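Local structure of unconventional myosin IB (Entamoeba histolytica, 5XGG) at residues P5-Y11 / N53-I58. The protein probably recognises proline-rich ligands through its C-terminal SH3 domain, as part of a class I unconventional myosin motor. Numbering follows the deposited sequence.
Sequences PQVKALY and NYVKEI
Tyr54 O takes the N-H of Leu10 at 2.8 Å in a nearly straight bond (166° at the hydrogen) that lies in the carbonyl plane. Further along, Lys8 and Lys56 face each other as an antiparallel hydrogen-bonded pair: Lys8 N to Lys56 O and Lys56 N to Lys8 O both measure 2.9 Å. Ile58 N then donates to Gln6 O at 2.8 Å, and a water held between Gln6 N and Ile58 O carries the ladder on past the direct bonds. The short strands diverge from exact antiparallelism, their directions standing 148° apart.

Val7 and Val55 meet on the face they share with Ala9 and Glu57. Their CG2 methyls touch at 3.6 Å, the two side chains crossing at a slant. In each, CG1 lies anti to the carbonyl carbon, which leaves CG2 in the cramped place between N and C and turned to the other strand. Val7 also touches Ile29 and Ile31 of strand 28-35, so this face continues into the next strand. On the other face Lys8, extended throughout, and Lys56, extended until a bend at its last torsion, lead their ends away. From the loop just past strand 6-9, Leu10 crosses Lys56 obliquely, its CD2 4.1 Å from Lys56 CB.

Beyond the strands, Tyr11 presents its ring edge to the face of Tyr54 in a T-shaped pair, planes at 83° and centroids 6.0 Å apart. Leu10 CB sits over the centre of one Tyr11 face. Tyr54 also forms an edge-to-face pair with Tyr13, an aromatic grouping consistent with the ligand-binding surface of SH3 domains. Pairing of the first and last strands, with a 3-10 segment that ends at Tyr54 leading into the latter, is characteristic of the SH3 beta-barrel.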
loop_
_atom_site.group_PDB
_atom_site.type_symbol
_atom_site.label_atom_id
_atom_site.label_comp_id
_atom_site.label_asym_id
_atom_site.label_seq_id
_atom_site.Cartn_x
_atom_site.Cartn_y
_atom_site.Cartn_z
ATOM N N PRO A 5 0.831 -5.921 6.983
ATOM C CA PRO A 5 1.764 -5.841 5.838
ATOM C C PRO A 5 2.072 -4.405 5.419
ATOM O O PRO A 5 1.165 -3.568 5.574
ATOM C CB PRO A 5 1.007 -6.539 4.764
ATOM C CG PRO A 5 -0.137 -7.253 5.420
ATOM C CD PRO A 5 -0.478 -6.459 6.617
ATOM N N GLN A 6 3.283 -4.128 4.951
ATOM C CA GLN A 6 3.599 -2.809 4.443
ATOM C C GLN A 6 4.241 -2.969 3.107
ATOM O O GLN A 6 4.827 -4.061 2.834
ATOM C CB GLN A 6 4.500 -2.082 5.340
ATOM C CG GLN A 6 3.765 -1.626 6.662
ATOM C CD GLN A 6 4.658 -0.726 7.434
ATOM O OE1 GLN A 6 5.827 -1.099 7.602
ATOM N NE2 GLN A 6 4.190 0.409 7.899
ATOM N N VAL A 7 4.028 -1.988 2.249
ATOM C CA VAL A 7 4.505 -2.040 0.881
ATOM C C VAL A 7 5.174 -0.718 0.600
ATOM O O VAL A 7 4.914 0.322 1.226
ATOM C CB VAL A 7 3.381 -2.279 -0.184
ATOM C CG1 VAL A 7 2.618 -3.591 0.069
ATOM C CG2 VAL A 7 2.404 -1.105 -0.277
ATOM N N LYS A 8 6.106 -0.755 -0.339
ATOM C CA LYS A 8 6.760 0.480 -0.841
ATOM C C LYS A 8 6.358 0.717 -2.294
ATOM O O LYS A 8 6.403 -0.222 -3.131
ATOM C CB LYS A 8 8.262 0.295 -0.785
ATOM C CG LYS A 8 9.039 1.527 -1.154
ATOM C CD LYS A 8 10.496 1.228 -0.799
ATOM C CE LYS A 8 11.443 2.220 -1.367
ATOM N NZ LYS A 8 12.761 2.048 -0.661
ATOM N N ALA A 9 5.886 1.919 -2.589
ATOM C CA ALA A 9 5.460 2.254 -3.956
ATOM C C ALA A 9 6.698 2.262 -4.886
ATOM O O ALA A 9 7.714 2.842 -4.576
ATOM C CB ALA A 9 4.809 3.628 -3.968
ATOM N N LEU A 10 6.534 1.621 -6.034
ATOM C CA LEU A 10 7.529 1.509 -7.061
ATOM C C LEU A 10 7.321 2.672 -8.088
ATOM O O LEU A 10 8.296 3.136 -8.758
ATOM C CB LEU A 10 7.377 0.205 -7.754
ATOM C CG LEU A 10 7.576 -1.038 -6.963
ATOM C CD1 LEU A 10 7.268 -2.254 -7.800
ATOM C CD2 LEU A 10 8.991 -1.024 -6.322
ATOM N N TYR A 11 6.051 2.999 -8.349
ATOM C CA TYR A 11 5.704 4.103 -9.278
ATOM C C TYR A 11 4.602 4.952 -8.577
ATOM O O TYR A 11 3.890 4.420 -7.655
ATOM C CB TYR A 11 5.124 3.507 -10.541
ATOM C CG TYR A 11 5.762 2.233 -10.935
ATOM C CD1 TYR A 11 7.091 2.223 -11.498
ATOM C CD2 TYR A 11 5.092 0.973 -10.766
ATOM C CE1 TYR A 11 7.714 0.989 -11.787
ATOM C CE2 TYR A 11 5.706 -0.199 -11.070
ATOM C CZ TYR A 11 7.018 -0.194 -11.566
ATOM O OH TYR A 11 7.614 -1.437 -11.826
ATOM N N ASN A 53 0.114 -4.023 -8.239
ATOM C CA ASN A 53 1.258 -4.055 -9.129
ATOM C C ASN A 53 2.004 -2.733 -9.249
ATOM O O ASN A 53 2.973 -2.675 -10.028
ATOM C CB ASN A 53 0.819 -4.608 -10.475
ATOM C CG ASN A 53 -0.248 -3.761 -11.200
ATOM O OD1 ASN A 53 -0.671 -2.737 -10.728
ATOM N ND2 ASN A 53 -0.732 -4.271 -12.350
ATOM N N TYR A 54 1.664 -1.730 -8.387
ATOM C CA TYR A 54 2.435 -0.491 -8.235
ATOM C C TYR A 54 3.369 -0.513 -7.096
ATOM O O TYR A 54 4.150 0.392 -6.907
ATOM C CB TYR A 54 1.566 0.776 -8.196
ATOM C CG TYR A 54 1.057 1.242 -9.495
ATOM C CD1 TYR A 54 0.231 0.436 -10.295
ATOM C CD2 TYR A 54 1.264 2.563 -9.923
ATOM C CE1 TYR A 54 -0.277 0.944 -11.496
ATOM C CE2 TYR A 54 0.831 3.024 -11.166
ATOM C CZ TYR A 54 0.005 2.236 -11.903
ATOM O OH TYR A 54 -0.499 2.750 -13.077
ATOM N N VAL A 55 3.288 -1.554 -6.282
ATOM C CA VAL A 55 4.051 -1.611 -5.054
ATOM C C VAL A 55 4.730 -2.956 -4.836
ATOM O O VAL A 55 4.490 -3.893 -5.576
ATOM C CB VAL A 55 3.078 -1.348 -3.882
ATOM C CG1 VAL A 55 2.246 -0.061 -4.067
ATOM C CG2 VAL A 55 2.168 -2.539 -3.601
ATOM N N LYS A 56 5.623 -2.970 -3.854
ATOM C CA LYS A 56 6.380 -4.178 -3.446
ATOM C C LYS A 56 6.319 -4.347 -1.973
ATOM O O LYS A 56 6.688 -3.431 -1.208
ATOM C CB LYS A 56 7.837 -4.081 -3.823
ATOM C CG LYS A 56 8.544 -5.447 -3.758
ATOM C CD LYS A 56 10.054 -5.268 -3.663
ATOM C CE LYS A 56 10.794 -6.536 -4.100
ATOM N NZ LYS A 56 12.048 -6.730 -3.315
ATOM N N GLU A 57 5.864 -5.531 -1.589
ATOM C CA GLU A 57 5.655 -5.829 -0.173
ATOM C C GLU A 57 6.992 -5.858 0.501
ATOM O O GLU A 57 7.928 -6.355 -0.059
ATOM C CB GLU A 57 4.830 -7.124 -0.007
ATOM C CG GLU A 57 4.246 -7.214 1.407
ATOM C CD GLU A 57 3.474 -8.464 1.611
ATOM O OE1 GLU A 57 3.254 -9.262 0.626
ATOM O OE2 GLU A 57 3.097 -8.605 2.790
ATOM N N ILE A 58 7.085 -5.343 1.717
ATOM C CA ILE A 58 8.350 -5.262 2.458
ATOM C C ILE A 58 8.324 -6.447 3.384
ATOM O O ILE A 58 7.413 -6.598 4.181
ATOM C CB ILE A 58 8.416 -3.979 3.285
ATOM C CG1 ILE A 58 8.456 -2.734 2.390
ATOM C CG2 ILE A 58 9.633 -3.927 4.182
ATOM C CD1 ILE A 58 7.958 -1.476 3.081
HETATM O O HOH W 1 5.220 -6.190 5.277
#